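PDB 3ZXK: HIAXHD3 from Humicola insolens, which hydrolyses alpha-L-arabinofuranosyl side chains, probably from arabinoxylan, as a family 43 glycoside hydrolase whose active site was engineered to add endo-xylanase activity. Local coordinates for residues G239-A244 and M266-G271; G271-V276 and R503-Y508. All coordinates share one frame; numbering follows the deposited sequence.

Interaction 1: G239-A244 and M266-G271; sequences GPLANA and MDAYPG. With AHR (alpha-L-arabinofuranose), chain C.
In one of its two conformers the Met266 side chain folds back at chi2 (-64°) and chi3 (-60°), which turns its methyl onto the loop 239-244. There CE lies about 4.0 Å from Ala244 CB. The sulfur of this conformer reaches further along the loop, with SD 3.9 Å from Pro240 CD. Pro240 follows a cis peptide bond. Ala244 CB also packs on Ala268, 3.7 Å from its CA. Beside it the backbones meet through a CA-H...O contact from Ala244 CA to Asp267 O.

Asp267 sends its carboxylate away from the loop, to the sugar. Its CG sits beside the backbone N and anti to the carbonyl carbon (chi1 -69°). The two oxygens split the work: OD1 accepts from O3 of the arabinofuranose at 2.6 Å, and OD2 accepts from O5 at 2.7 Å. Two bonds from one carboxylate thus hold the sugar by its O3 and O5 hydroxyls. His248 and Arg273 also hydrogen-bond to this sugar. Asp267 and Ala268 each centre an inverse gamma turn. A sugar-binding carboxylate beside the link between strands 260-267 and 273-282 is consistent with the active-site pocket of a family 43 five-bladed beta-propeller.

Interaction 2: G271-V276 and R503-Y508; sequences GGRIPV and RYFTGY. With AHR (alpha-L-arabinofuranose), chain C.
Phe505 CD1 lies over one face of the Arg273 guanidinium, while O3 of the arabinofuranose and a water sit at its edge, in its plane. The guanidinium and phenyl planes are 35° apart, so this is a tilted approach and not a flat stack. NH2 is 3.8 Å from both CB and CD1 of Phe505. The phenyl ring turns its own edge to the sugar, near C4. Phe505 also meets the rings of Trp84, Trp502 and Phe36, and touches a bound xylopyranose.

The contact joins two domains. Arg273 belongs to the family 43 catalytic domain, whose fold is a five-bladed beta-propeller. Phe505 comes from a loop of the C-terminal concanavalin A-like beta-sandwich. The second domain thus helps to build the wall of the substrate pocket.

Arg273 is bent at chi3 (-64°), and the bend swings the guanidinium toward the sugar. NH1 donates to O3 at 2.9 Å, with an N-H...O angle of 157°. The side chain of Asp267 packs on the arginine.

The backbones come close at glycines. Gly272 CA and Gly507 CA are 3.9 Å apart. Gly507 CA also makes a CA-H...O contact with Gly271 O at 3.5 Å, and the angle at the hydrogen is a nearly straight 168°. Asp16 joins the two segments: one carboxylate oxygen accepts from the backbone N of Arg273, the other from the backbone N of Gly507.

A water also bridges the two segments: it accepts from Arg273 NE at 2.8 Å and donates to Phe505 O at 2.7 Å.

In the fold
The two interactions come in series along the chain and share Gly271. Their centres are about 9 Å apart. Strands 260-267 and 273-282 are antiparallel neighbours in one four-stranded sheet, and the turn between them carries residues of both contacts. Interaction 1 joins two parts of the family 43 domain. The segments of interaction 2 are 227 residues apart in sequence, against 22 for interaction 1, and reach the concanavalin A-like domain. Tyr269 links them directly, since its OH probably hydrogen-bonds to Phe505 O at 2.7 Å. Both contacts touch the same arabinofuranose. The strand turn therefore serves sugar binding and the domain interface together, so the pocket draws on both domains.

Interaction 1: G239-A244 and M266-G271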
ATOM      1  N   GLY A 239      20.834   7.598  -6.428  1.00 11.75           N
ATOM      2  CA  GLY A 239      20.530   6.166  -6.602  1.00 11.42           C
ATOM      3  C   GLY A 239      19.498   5.658  -5.600  1.00  9.70           C
ATOM      4  O   GLY A 239      19.136   6.349  -4.666  1.00 10.72           O
ATOM      5  N   PRO A 240      19.034   4.424  -5.778  1.00  9.32           N
ATOM      6  CA  PRO A 240      19.506   3.508  -6.796  1.00  9.52           C
ATOM      7  C   PRO A 240      18.649   3.506  -8.063  1.00 10.39           C
ATOM      8  O   PRO A 240      18.859   2.668  -8.939  1.00 12.80           O
ATOM      9  CB  PRO A 240      19.378   2.153  -6.088  1.00  9.27           C
ATOM     10  CG  PRO A 240      18.124   2.318  -5.277  1.00  8.48           C
ATOM     11  CD  PRO A 240      18.225   3.733  -4.751  1.00  8.23           C
ATOM     12  N   LEU A 241      17.673   4.409  -8.140  1.00  9.90           N
ATOM     13  CA  LEU A 241      16.772   4.460  -9.284  1.00 10.57           C
ATOM     14  C   LEU A 241      16.678   5.911  -9.750  1.00 10.76           C
ATOM     15  O   LEU A 241      16.691   6.823  -8.914  1.00 12.03           O
ATOM     16  CB  LEU A 241      15.398   3.913  -8.863  1.00 12.94           C
ATOM     17  CG  LEU A 241      14.256   3.556  -9.812  1.00 15.60           C
ATOM     18  CD1 LEU A 241      14.651   2.443 -10.773  1.00 16.89           C
ATOM     19  CD2 LEU A 241      13.048   3.116  -8.993  1.00 18.86           C
ATOM     20  N   ALA A 242      16.632   6.142 -11.066  1.00 10.05           N
ATOM     21  CA  ALA A 242      16.478   7.504 -11.590  1.00  9.90           C
ATOM     22  C   ALA A 242      15.017   7.967 -11.538  1.00  8.15           C
ATOM     23  O   ALA A 242      14.082   7.150 -11.589  1.00  9.17           O
ATOM     24  CB  ALA A 242      17.003   7.591 -13.026  1.00  9.76           C
ATOM     25  N   ASN A 243      14.817   9.286 -11.481  1.00  7.18           N
ATOM     26  CA  ASN A 243      13.482   9.898 -11.648  1.00  7.06           C
ATOM     27  C   ASN A 243      12.484   9.420 -10.633  1.00  6.69           C
ATOM     28  O   ASN A 243      11.311   9.282 -10.945  1.00  6.60           O
ATOM     29  CB  ASN A 243      12.934   9.709 -13.080  1.00  7.53           C
ATOM     30  CG  ASN A 243      13.939  10.082 -14.125  1.00  8.71           C
ATOM     31  OD1 ASN A 243      14.224   9.313 -15.059  1.00 11.26           O
ATOM     32  ND2 ASN A 243      14.492  11.255 -13.982  1.00  8.25           N
ATOM     33  N   ALA A 244      12.967   9.218  -9.401  1.00  6.05           N
ATOM     34  CA  ALA A 244      12.149   8.621  -8.332  1.00  6.06           C
ATOM     35  C   ALA A 244      12.416   9.324  -7.008  1.00  6.09           C
ATOM     36  O   ALA A 244      12.337   8.740  -5.929  1.00  5.81           O
ATOM     37  CB  ALA A 244      12.422   7.123  -8.238  1.00  5.79           C
ATOM     38  N   MET A 266      11.503   5.097  -2.269  1.00  5.27           N
ATOM     39  CA  MET A 266      11.697   6.083  -3.331  0.57  5.96           C
ATOM     40  C   MET A 266      10.340   6.657  -3.737  1.00  6.10           C
ATOM     41  O   MET A 266       9.342   5.918  -3.728  1.00  7.19           O
ATOM     42  CB  MET A 266      12.284   5.396  -4.573  0.57  6.57           C
ATOM     43  CG  MET A 266      13.594   4.647  -4.362  0.57  7.46           C
ATOM     44  SD  MET A 266      14.985   5.703  -3.887  0.57  9.36           S
ATOM     45  CE  MET A 266      15.117   6.848  -5.267  0.57  7.61           C
ATOM     46  N   ASP A 267      10.323   7.919  -4.171  1.00  6.03           N
ATOM     47  CA  ASP A 267       9.139   8.547  -4.796  1.00  6.03           C
ATOM     48  C   ASP A 267       9.021   8.201  -6.296  1.00  5.44           C
ATOM     49  O   ASP A 267       9.169   9.050  -7.175  1.00  5.54           O
ATOM     50  CB  ASP A 267       9.093  10.070  -4.546  1.00  7.11           C
ATOM     51  CG  ASP A 267       8.823  10.426  -3.075  1.00  7.92           C
ATOM     52  OD1 ASP A 267       8.085   9.683  -2.405  1.00 10.31           O
ATOM     53  OD2 ASP A 267       9.358  11.458  -2.589  1.00  8.76           O
ATOM     54  N   ALA A 268       8.755   6.932  -6.584  1.00  5.29           N
ATOM     55  CA  ALA A 268       8.778   6.417  -7.945  1.00  5.87           C
ATOM     56  C   ALA A 268       7.445   6.610  -8.674  1.00  5.38           C
ATOM     57  O   ALA A 268       6.949   5.682  -9.321  1.00  5.81           O
ATOM     58  CB  ALA A 268       9.174   4.945  -7.913  1.00  6.10           C
ATOM     59  N   TYR A 269       6.875   7.821  -8.580  1.00  5.13           N
ATOM     60  CA  TYR A 269       5.672   8.190  -9.319  1.00  5.38           C
ATOM     61  C   TYR A 269       5.985   8.110 -10.818  1.00  5.46           C
ATOM     62  O   TYR A 269       7.115   8.431 -11.232  1.00  5.75           O
ATOM     63  CB  TYR A 269       5.210   9.575  -8.894  1.00  5.49           C
ATOM     64  CG  TYR A 269       4.754   9.547  -7.455  1.00  5.31           C
ATOM     65  CD1 TYR A 269       3.575   8.902  -7.102  1.00  5.48           C
ATOM     66  CD2 TYR A 269       5.532  10.092  -6.430  1.00  5.37           C
ATOM     67  CE1 TYR A 269       3.167   8.823  -5.775  1.00  5.33           C
ATOM     68  CE2 TYR A 269       5.121  10.020  -5.108  1.00  6.11           C
ATOM     69  CZ  TYR A 269       3.927   9.385  -4.788  1.00  5.18           C
ATOM     70  OH  TYR A 269       3.517   9.312  -3.460  1.00  6.41           O
ATOM     71  N   PRO A 270       5.019   7.639 -11.644  1.00  5.30           N
ATOM     72  CA  PRO A 270       3.601   7.419 -11.320  1.00  5.36           C
ATOM     73  C   PRO A 270       3.244   6.065 -10.697  1.00  6.03           C
ATOM     74  O   PRO A 270       2.080   5.813 -10.422  1.00  7.05           O
ATOM     75  CB  PRO A 270       2.912   7.587 -12.678  1.00  5.95           C
ATOM     76  CG  PRO A 270       3.921   7.022 -13.627  1.00  6.15           C
ATOM     77  CD  PRO A 270       5.245   7.572 -13.102  1.00  5.74           C
ATOM     78  N   GLY A 271       4.226   5.209 -10.462  1.00  6.13           N
ATOM     79  CA  GLY A 271       3.962   3.920  -9.852  1.00  6.55           C
ATOM     80  C   GLY A 271       3.652   3.951  -8.363  1.00  6.33           C
ATOM     81  O   GLY A 271       2.958   3.070  -7.864  1.00  7.49           O
TER
HETATM   82  O5  AHR C   3       7.835  13.662  -2.382  1.00 12.55           O
HETATM   83  C5  AHR C   3       6.528  13.090  -2.178  1.00 13.07           C
HETATM   84  C4  AHR C   3       6.241  12.812  -0.699  1.00 14.68           C
HETATM   85  O4  AHR C   3       6.319  14.015   0.063  1.00 15.54           O
HETATM   86  C3  AHR C   3       7.216  11.899   0.038  1.00 12.47           C
HETATM   87  O3  AHR C   3       6.963  10.520  -0.183  1.00 12.69           O
HETATM   88  C2  AHR C   3       7.006  12.224   1.492  1.00 15.72           C
HETATM   89  O2  AHR C   3       8.229  12.125   2.247  1.00 15.79           O
HETATM   90  C1  AHR C   3       6.549  13.668   1.440  1.00 17.61           C

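Interaction 2: G271-V276 and R503-Y508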
ATOM      1  N   GLY A 271       4.226   5.209 -10.462  1.00  6.13           N
ATOM      2  CA  GLY A 271       3.962   3.920  -9.852  1.00  6.55           C
ATOM      3  C   GLY A 271       3.652   3.951  -8.363  1.00  6.33           C
ATOM      4  O   GLY A 271       2.958   3.070  -7.864  1.00  7.49           O
ATOM      5  N   GLY A 272       4.192   4.937  -7.657  1.00  6.12           N
ATOM      6  CA  GLY A 272       4.065   5.005  -6.198  1.00  5.87           C
ATOM      7  C   GLY A 272       5.403   4.939  -5.489  1.00  5.01           C
ATOM      8  O   GLY A 272       6.432   5.244  -6.074  1.00  5.65           O
ATOM      9  N   ARG A 273       5.368   4.576  -4.219  1.00  4.93           N
ATOM     10  CA  ARG A 273       6.532   4.652  -3.355  1.00  5.09           C
ATOM     11  C   ARG A 273       6.979   3.245  -3.031  1.00  4.81           C
ATOM     12  O   ARG A 273       6.215   2.460  -2.464  1.00  4.90           O
ATOM     13  CB  ARG A 273       6.217   5.488  -2.117  1.00  4.95           C
ATOM     14  CG  ARG A 273       6.026   6.932  -2.563  1.00  6.05           C
ATOM     15  CD  ARG A 273       5.605   7.893  -1.478  1.00  6.16           C
ATOM     16  NE  ARG A 273       4.305   7.604  -0.902  1.00  6.22           N
ATOM     17  CZ  ARG A 273       3.846   8.183   0.208  1.00  7.21           C
ATOM     18  NH1 ARG A 273       4.603   9.093   0.855  1.00  9.02           N
ATOM     19  NH2 ARG A 273       2.634   7.856   0.675  1.00  7.99           N
ATOM     20  N   ILE A 274       8.207   2.933  -3.441  1.00  4.45           N
ATOM     21  CA  ILE A 274       8.688   1.566  -3.496  1.00  4.76           C
ATOM     22  C   ILE A 274       9.967   1.376  -2.675  1.00  4.36           C
ATOM     23  O   ILE A 274      10.799   2.272  -2.587  1.00  4.52           O
ATOM     24  CB  ILE A 274       8.851   1.097  -4.978  1.00  5.46           C
ATOM     25  CG1 ILE A 274      10.035   1.799  -5.665  1.00  5.98           C
ATOM     26  CG2 ILE A 274       7.533   1.304  -5.746  1.00  5.88           C
ATOM     27  CD1 ILE A 274      10.190   1.415  -7.127  1.00  6.34           C
ATOM     28  N   PRO A 275      10.141   0.189  -2.077  1.00  4.60           N
ATOM     29  CA  PRO A 275      11.259   0.023  -1.155  1.00  4.49           C
ATOM     30  C   PRO A 275      12.604  -0.306  -1.803  1.00  4.65           C
ATOM     31  O   PRO A 275      12.666  -1.050  -2.793  1.00  4.90           O
ATOM     32  CB  PRO A 275      10.828  -1.169  -0.279  1.00  4.40           C
ATOM     33  CG  PRO A 275       9.899  -1.961  -1.148  1.00  4.73           C
ATOM     34  CD  PRO A 275       9.182  -0.939  -2.009  1.00  4.53           C
ATOM     35  N   VAL A 276      13.649   0.267  -1.212  1.00  4.74           N
ATOM     36  CA  VAL A 276      15.053  -0.009  -1.581  1.00  4.72           C
ATOM     37  C   VAL A 276      15.797  -0.360  -0.286  1.00  4.81           C
ATOM     38  O   VAL A 276      15.437   0.109   0.794  1.00  5.03           O
ATOM     39  CB  VAL A 276      15.710   1.197  -2.308  1.00  5.23           C
ATOM     40  CG1 VAL A 276      15.020   1.430  -3.652  1.00  5.69           C
ATOM     41  CG2 VAL A 276      15.606   2.454  -1.472  1.00  5.90           C
ATOM     42  N   ARG A 503       0.391  14.376  -4.818  1.00  6.57           N
ATOM     43  CA  ARG A 503      -0.612  14.785  -3.826  1.00  7.00           C
ATOM     44  C   ARG A 503      -1.645  13.737  -3.387  1.00  5.78           C
ATOM     45  O   ARG A 503      -2.053  13.726  -2.222  1.00  6.52           O
ATOM     46  CB  ARG A 503      -1.278  16.102  -4.237  1.00  8.61           C
ATOM     47  CG  ARG A 503      -0.275  17.250  -4.328  1.00 12.99           C
ATOM     48  CD  ARG A 503      -0.914  18.626  -4.328  1.00 18.90           C
ATOM     49  NE  ARG A 503       0.110  19.669  -4.398  1.00 25.93           N
ATOM     50  CZ  ARG A 503       0.705  20.236  -3.348  1.00 28.99           C
ATOM     51  NH1 ARG A 503       0.386  19.874  -2.113  1.00 30.18           N
ATOM     52  NH2 ARG A 503       1.625  21.181  -3.535  1.00 31.15           N
ATOM     53  N   TYR A 504      -2.022  12.833  -4.291  1.00  4.80           N
ATOM     54  CA  TYR A 504      -2.911  11.717  -3.928  1.00  4.49           C
ATOM     55  C   TYR A 504      -2.184  10.627  -3.124  1.00  4.81           C
ATOM     56  O   TYR A 504      -2.819   9.750  -2.557  1.00  4.91           O
ATOM     57  CB  TYR A 504      -3.514  11.149  -5.213  1.00  4.52           C
ATOM     58  CG  TYR A 504      -4.593  10.106  -5.033  1.00  4.57           C
ATOM     59  CD1 TYR A 504      -5.896  10.486  -4.708  1.00  4.57           C
ATOM     60  CD2 TYR A 504      -4.318   8.744  -5.216  1.00  4.99           C
ATOM     61  CE1 TYR A 504      -6.907   9.550  -4.553  1.00  5.43           C
ATOM     62  CE2 TYR A 504      -5.322   7.789  -5.078  1.00  4.76           C
ATOM     63  CZ  TYR A 504      -6.611   8.183  -4.742  1.00  4.86           C
ATOM     64  OH  TYR A 504      -7.587   7.212  -4.591  1.00  7.08           O
ATOM     65  N   PHE A 505      -0.863  10.682  -3.154  1.00  4.69           N
ATOM     66  CA  PHE A 505       0.057   9.787  -2.434  1.00  5.29           C
ATOM     67  C   PHE A 505       0.114   8.371  -2.986  1.00  5.68           C
ATOM     68  O   PHE A 505       1.188   7.913  -3.373  1.00  5.62           O
ATOM     69  CB  PHE A 505      -0.168   9.803  -0.910  1.00  5.96           C
ATOM     70  CG  PHE A 505       0.254  11.089  -0.245  1.00  7.64           C
ATOM     71  CD1 PHE A 505       1.600  11.414  -0.093  1.00  8.59           C
ATOM     72  CD2 PHE A 505      -0.706  11.976   0.220  1.00  8.57           C
ATOM     73  CE1 PHE A 505       1.975  12.606   0.529  1.00 10.40           C
ATOM     74  CE2 PHE A 505      -0.342  13.179   0.825  1.00 11.51           C
ATOM     75  CZ  PHE A 505       0.999  13.492   0.983  1.00 12.08           C
ATOM     76  N   THR A 506      -1.014   7.675  -3.023  1.00  6.04           N
ATOM     77  CA  THR A 506      -1.056   6.314  -3.546  1.00  5.50           C
ATOM     78  C   THR A 506      -0.700   6.304  -5.040  1.00  5.48           C
ATOM     79  O   THR A 506      -0.999   7.247  -5.750  1.00  6.76           O
ATOM     80  CB  THR A 506      -2.493   5.778  -3.360  1.00  5.69           C
ATOM     81  OG1 THR A 506      -2.800   5.828  -1.969  1.00  7.34           O
ATOM     82  CG2 THR A 506      -2.647   4.314  -3.854  1.00  5.66           C
ATOM     83  N   GLY A 507      -0.051   5.253  -5.515  1.00  5.57           N
ATOM     84  CA  GLY A 507       0.234   5.136  -6.937  1.00  5.57           C
ATOM     85  C   GLY A 507      -0.971   4.727  -7.760  1.00  5.52           C
ATOM     86  O   GLY A 507      -2.060   4.468  -7.223  1.00  6.40           O
ATOM     87  N   TYR A 508      -0.784   4.717  -9.082  1.00  5.32           N
ATOM     88  CA  TYR A 508      -1.805   4.196  -9.962  1.00  4.86           C
ATOM     89  C   TYR A 508      -2.097   2.745  -9.667  1.00  5.13           C
ATOM     90  O   TYR A 508      -1.156   1.944  -9.431  1.00  6.43           O
ATOM     91  CB  TYR A 508      -1.369   4.312 -11.417  1.00  5.04           C
ATOM     92  CG  TYR A 508      -1.779   5.630 -12.031  1.00  4.97           C
ATOM     93  CD1 TYR A 508      -3.062   5.809 -12.554  1.00  5.33           C
ATOM     94  CD2 TYR A 508      -0.905   6.713 -12.059  1.00  5.16           C
ATOM     95  CE1 TYR A 508      -3.441   7.011 -13.137  1.00  4.80           C
ATOM     96  CE2 TYR A 508      -1.283   7.949 -12.628  1.00  5.42           C
ATOM     97  CZ  TYR A 508      -2.573   8.094 -13.154  1.00  5.32           C
ATOM     98  OH  TYR A 508      -2.980   9.265 -13.733  1.00  6.84           O
TER
HETATM   99  O5  AHR C   3       7.835  13.662  -2.382  1.00 12.55           O
HETATM  100  C5  AHR C   3       6.528  13.090  -2.178  1.00 13.07           C
HETATM  101  C4  AHR C   3       6.241  12.812  -0.699  1.00 14.68           C
HETATM  102  O4  AHR C   3       6.319  14.015   0.063  1.00 15.54           O
HETATM  103  C3  AHR C   3       7.216  11.899   0.038  1.00 12.47           C
HETATM  104  O3  AHR C   3       6.963  10.520  -0.183  1.00 12.69           O
HETATM  105  C2  AHR C   3       7.006  12.224   1.492  1.00 15.72           C
HETATM  106  O2  AHR C   3       8.229  12.125   2.247  1.00 15.79           O
HETATM  107  C1  AHR C   3       6.549  13.668   1.440  1.00 17.61           C
HETATM  108  O   HOH W   1       2.325   5.895  -1.894  1.00  5.46           O